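Local coordinates for protein aminoacyl-tRNA synthetase (Cryptosporidium parvum, PDB 5F9Z) that probably attaches proline to its cognate tRNA at the expense of ATP, as a class II prolyl-tRNA synthetase, and is bound here to halofuginone and an ATP analogue, at residues A[16-21]-A[30-35]; A[21-26]-A[231-236]. All blocks are in the same frame, centred on the assembly; numbering follows the deposited sequence.

Contact 1 of 2, residues A[16-21]-A[30-35]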
# COMPACT_ATOMS: atom_id res chain seq x y z
N LEU A 16 22.34 -12.97 -10.71
CA LEU A 16 22.18 -11.83 -9.81
C LEU A 16 21.09 -10.88 -10.26
O LEU A 16 20.70 -10.00 -9.49
CB LEU A 16 23.51 -11.08 -9.66
CG LEU A 16 24.56 -11.78 -8.80
CD1 LEU A 16 25.84 -10.97 -8.76
CD2 LEU A 16 24.02 -12.00 -7.39
N GLY A 17 20.60 -11.03 -11.49
CA GLY A 17 19.42 -10.32 -11.95
C GLY A 17 18.17 -11.14 -11.70
O GLY A 17 18.17 -12.15 -11.00
N ILE A 18 17.07 -10.68 -12.30
CA ILE A 18 15.78 -11.35 -12.19
C ILE A 18 15.62 -12.25 -13.41
O ILE A 18 15.65 -11.78 -14.55
CB ILE A 18 14.63 -10.34 -12.09
CG1 ILE A 18 14.90 -9.35 -10.95
CG2 ILE A 18 13.31 -11.06 -11.86
CD1 ILE A 18 15.13 -10.00 -9.61
N THR A 19 15.46 -13.55 -13.16
CA THR A 19 15.37 -14.53 -14.23
C THR A 19 13.93 -14.85 -14.61
O THR A 19 13.67 -15.27 -15.74
CB THR A 19 16.08 -15.83 -13.83
OG1 THR A 19 15.42 -16.41 -12.70
CG2 THR A 19 17.53 -15.55 -13.46
N ALA A 20 12.98 -14.67 -13.69
CA ALA A 20 11.59 -14.97 -13.95
C ALA A 20 10.89 -13.78 -14.58
O ALA A 20 11.06 -12.63 -14.15
CB ALA A 20 10.87 -15.37 -12.66
N ASP A 21 10.10 -14.06 -15.61
CA ASP A 21 9.37 -13.02 -16.32
C ASP A 21 8.18 -12.54 -15.49
O ASP A 21 7.46 -13.35 -14.90
CB ASP A 21 8.91 -13.57 -17.67
CG ASP A 21 8.21 -12.55 -18.52
OD1 ASP A 21 6.97 -12.47 -18.43
OD2 ASP A 21 8.90 -11.83 -19.28
N TYR A 30 8.00 -12.09 -8.40
CA TYR A 30 7.82 -11.33 -7.17
C TYR A 30 8.78 -11.80 -6.08
O TYR A 30 9.34 -10.99 -5.34
CB TYR A 30 6.37 -11.46 -6.70
CG TYR A 30 6.02 -10.60 -5.50
CD1 TYR A 30 6.15 -9.22 -5.55
CD2 TYR A 30 5.54 -11.17 -4.33
CE1 TYR A 30 5.83 -8.43 -4.46
CE2 TYR A 30 5.22 -10.39 -3.23
CZ TYR A 30 5.36 -9.02 -3.31
OH TYR A 30 5.04 -8.24 -2.22
N SER A 31 9.00 -13.12 -5.99
CA SER A 31 9.91 -13.65 -4.98
C SER A 31 11.35 -13.21 -5.24
O SER A 31 12.05 -12.77 -4.33
CB SER A 31 9.82 -15.17 -4.93
OG SER A 31 10.72 -15.71 -3.98
N GLN A 32 11.80 -13.31 -6.50
CA GLN A 32 13.17 -12.92 -6.82
C GLN A 32 13.38 -11.42 -6.61
O GLN A 32 14.46 -11.00 -6.19
CB GLN A 32 13.51 -13.31 -8.26
CG GLN A 32 13.53 -14.80 -8.52
CD GLN A 32 14.04 -15.13 -9.92
OE1 GLN A 32 14.94 -14.47 -10.43
NE2 GLN A 32 13.45 -16.14 -10.54
N VAL A 33 12.36 -10.61 -6.90
CA VAL A 33 12.52 -9.16 -6.80
C VAL A 33 12.67 -8.74 -5.34
O VAL A 33 13.52 -7.91 -5.01
CB VAL A 33 11.34 -8.45 -7.49
CG1 VAL A 33 11.24 -7.01 -7.03
CG2 VAL A 33 11.50 -8.51 -9.00
N ILE A 34 11.85 -9.30 -4.45
CA ILE A 34 11.92 -8.89 -3.05
C ILE A 34 13.09 -9.53 -2.30
O ILE A 34 13.54 -8.98 -1.29
CB ILE A 34 10.60 -9.21 -2.32
CG1 ILE A 34 10.32 -10.72 -2.35
CG2 ILE A 34 9.45 -8.44 -2.94
CD1 ILE A 34 8.98 -11.10 -1.77
N VAL A 35 13.59 -10.67 -2.77
CA VAL A 35 14.71 -11.33 -2.11
C VAL A 35 16.05 -10.79 -2.59
O VAL A 35 16.88 -10.36 -1.79
CB VAL A 35 14.62 -12.86 -2.31
CG1 VAL A 35 15.92 -13.53 -1.90
CG2 VAL A 35 13.46 -13.43 -1.50
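Gln32 reaches out from its helix and presents its side-chain amide to Thr19, using both ends. Its chain is extended beyond CG, which carries the amide from the helix surface to the loop. The backbone N of Thr19 donates to Gln32 OE1 over 2.9 Å in a nearly straight bond (169° at the hydrogen). The donor is tilted 26° from the carbonyl plane. Gln32 NE2 in turn donates to Thr19 OG1 at 2.9 Å; the hydroxyl oxygen sits close to the plane of the amide, but the bond is more bent. Thr19 turns OG1 back over its own main chain, between N and the carbonyl carbon (chi1 64°), and this brings the hydroxyl beside the same amide that its backbone N grips. Ala20 adds its methyl, CB lying 3.4 Å from Gln32 NE2.

Beside the amide, Ile18 runs past Gln32 in the opposite direction and lays its CD1 against the helix backbone, 3.6 Å from Gln32 O. The same methyl meets Val33 CG2 at 4.0 Å, the two side chains crossing at about a right angle.

The amide has further partners on its own helix: Gln32 NE2 also bonds Asp28 OD1, one turn earlier, and Lys36 NZ, one turn later, bonds both Gln32 OE1 and Gly17 O. Four bonds thus set the rotation of the carboxamide, and OE1 and NE2 have two partners each. This is structural packing, an N-terminal loop folded back along the helix it leads into and tied there by a two-pronged side-chain amide. Helix 26-36 packs by Val33, Ile34 and Tyr30 on Ile284 of helix 278-287, and Ile34 also touches Ile40 and Tyr42 of strand 40-42.

Contact 2 of 2, residues A[21-26]-A[231-236]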
# COMPACT_ATOMS: atom_id res chain seq x y z
N ASP A 21 10.10 -14.06 -15.61
CA ASP A 21 9.37 -13.02 -16.32
C ASP A 21 8.18 -12.54 -15.49
O ASP A 21 7.46 -13.35 -14.90
CB ASP A 21 8.91 -13.57 -17.67
CG ASP A 21 8.21 -12.55 -18.52
OD1 ASP A 21 6.97 -12.47 -18.43
OD2 ASP A 21 8.90 -11.83 -19.28
N LYS A 22 7.98 -11.22 -15.45
CA LYS A 22 6.95 -10.66 -14.58
C LYS A 22 5.55 -11.08 -15.02
O LYS A 22 4.68 -11.34 -14.17
CB LYS A 22 7.05 -9.13 -14.54
CG LYS A 22 5.96 -8.47 -13.70
CD LYS A 22 6.05 -6.95 -13.74
CE LYS A 22 4.95 -6.33 -12.88
NZ LYS A 22 5.03 -4.84 -12.85
N ILE A 23 5.32 -11.16 -16.32
CA ILE A 23 3.97 -11.44 -16.81
C ILE A 23 3.69 -12.94 -16.81
O ILE A 23 2.64 -13.39 -16.32
CB ILE A 23 3.77 -10.83 -18.21
CG1 ILE A 23 3.60 -9.31 -18.10
CG2 ILE A 23 2.59 -11.46 -18.92
CD1 ILE A 23 3.21 -8.64 -19.40
N THR A 24 4.61 -13.74 -17.35
CA THR A 24 4.35 -15.17 -17.50
C THR A 24 4.67 -15.98 -16.25
O THR A 24 4.12 -17.07 -16.08
CB THR A 24 5.15 -15.73 -18.68
OG1 THR A 24 6.54 -15.50 -18.47
CG2 THR A 24 4.71 -15.07 -19.98
N SER A 25 5.54 -15.47 -15.36
CA SER A 25 5.91 -16.16 -14.13
C SER A 25 5.91 -15.13 -13.00
O SER A 25 6.95 -14.79 -12.42
CB SER A 25 7.26 -16.87 -14.26
OG SER A 25 7.52 -17.68 -13.13
N PHE A 26 4.72 -14.63 -12.66
CA PHE A 26 4.61 -13.51 -11.73
C PHE A 26 5.04 -13.90 -10.32
O PHE A 26 5.76 -13.13 -9.66
CB PHE A 26 3.18 -12.98 -11.72
CG PHE A 26 2.98 -11.78 -10.84
CD1 PHE A 26 3.27 -10.51 -11.31
CD2 PHE A 26 2.50 -11.92 -9.55
CE1 PHE A 26 3.09 -9.40 -10.50
CE2 PHE A 26 2.31 -10.82 -8.74
CZ PHE A 26 2.61 -9.56 -9.22
N ILE A 231 -3.69 -5.52 -9.57
CA ILE A 231 -2.46 -6.05 -10.15
C ILE A 231 -2.80 -6.71 -11.48
O ILE A 231 -3.34 -7.82 -11.49
CB ILE A 231 -1.77 -7.04 -9.19
CG1 ILE A 231 -1.65 -6.44 -7.79
CG2 ILE A 231 -0.40 -7.42 -9.72
CD1 ILE A 231 -0.83 -5.17 -7.73
N PRO A 232 -2.52 -6.06 -12.61
CA PRO A 232 -2.94 -6.62 -13.90
C PRO A 232 -2.31 -7.97 -14.23
O PRO A 232 -2.96 -8.80 -14.86
CB PRO A 232 -2.52 -5.55 -14.91
CG PRO A 232 -2.39 -4.29 -14.10
CD PRO A 232 -1.90 -4.73 -12.76
N GLU A 233 -1.07 -8.20 -13.80
CA GLU A 233 -0.36 -9.42 -14.20
C GLU A 233 -1.01 -10.68 -13.65
O GLU A 233 -0.75 -11.77 -14.17
CB GLU A 233 1.10 -9.34 -13.77
CG GLU A 233 1.95 -8.34 -14.55
CD GLU A 233 1.67 -6.90 -14.18
OE1 GLU A 233 1.01 -6.67 -13.15
OE2 GLU A 233 2.11 -6.00 -14.92
N ILE A 234 -1.83 -10.56 -12.61
CA ILE A 234 -2.61 -11.68 -12.10
C ILE A 234 -4.10 -11.41 -12.12
O ILE A 234 -4.88 -12.28 -11.72
CB ILE A 234 -2.16 -12.09 -10.68
CG1 ILE A 234 -2.32 -10.92 -9.71
CG2 ILE A 234 -0.73 -12.60 -10.69
CD1 ILE A 234 -1.92 -11.25 -8.30
N GLY A 235 -4.52 -10.23 -12.57
CA GLY A 235 -5.94 -9.93 -12.70
C GLY A 235 -6.71 -9.96 -11.40
O GLY A 235 -7.89 -10.34 -11.40
N ARG A 236 -6.09 -9.57 -10.30
CA ARG A 236 -6.74 -9.59 -9.00
C ARG A 236 -6.63 -8.22 -8.34
O ARG A 236 -5.53 -7.66 -8.27
CB ARG A 236 -6.14 -10.67 -8.09
CG ARG A 236 -6.34 -12.07 -8.63
CD ARG A 236 -6.31 -13.11 -7.52
NE ARG A 236 -7.48 -13.99 -7.59
CZ ARG A 236 -7.60 -15.00 -8.44
NH1 ARG A 236 -6.63 -15.27 -9.30
NH2 ARG A 236 -8.70 -15.75 -8.43
O HOH W 1 0.46 -12.07 -16.50
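Phe26 provides the apolar part, meeting three side chains of the turn 231-236, all approaching its ring obliquely. Its CD1 lies 3.5 Å from Glu233 CB. On the other ortho carbon, CD2 is 3.5 Å from Ile234 CG2, and CZ is 3.7 Å from Ile231 CG2. The ring reaches them because CG stands anti to the backbone N (chi1 -177°). Phe26 and Glu233 cross at about a right angle, yet the planes of ring and carboxylate are only 14° apart. Ile23 adds a looser touch, CG1 to Glu233 CG.

The charged part is weaker. Glu233 bends at chi2 (75°), bringing its carboxylate obliquely across the end of the extended Lys22. OE2 is 3.5 Å from Lys22 CE, and the salt bridge from OE2 to Lys22 NZ is long, at 3.8 Å. The ammonium is held chiefly by the carbonyl oxygens of Gly288 and Met285.

Water links the backbones, one molecule donating to Ile23 O and to Glu233 O, 2.6 Å each.

Within the turn, Gly235 and Arg236 both face Ile231 in a G1 beta bulge, with Gly235 at positive phi. This is the hairpin connection between the antiparallel strands 223-231 and 236-247 of the catalytic core. Phe26, at the start of helix 26-36, and Ile231 both touch Met285 of helix 278-287, so the N-terminal segment, the hairpin and that helix meet here.

Overall arrangement
The two contacts lie on the same side of the chain's centre, their own centres 13 Å apart, and share Asp21 in the loop before helix 26-36. Contact 1 is local and mostly buried: it folds that loop back on its own helix, and directional amide bonds carry it. Contact 2 joins residues more than 200 apart in sequence and is only partly buried; ring packing, a long ion pair and a bridging water replace direct hydrogen bonds. They touch where Ala20 CB packs on Ser25 O. Helix 278-287 is a common neighbour, meeting Val33 from contact 1 and Phe26 and Ile231 from contact 2.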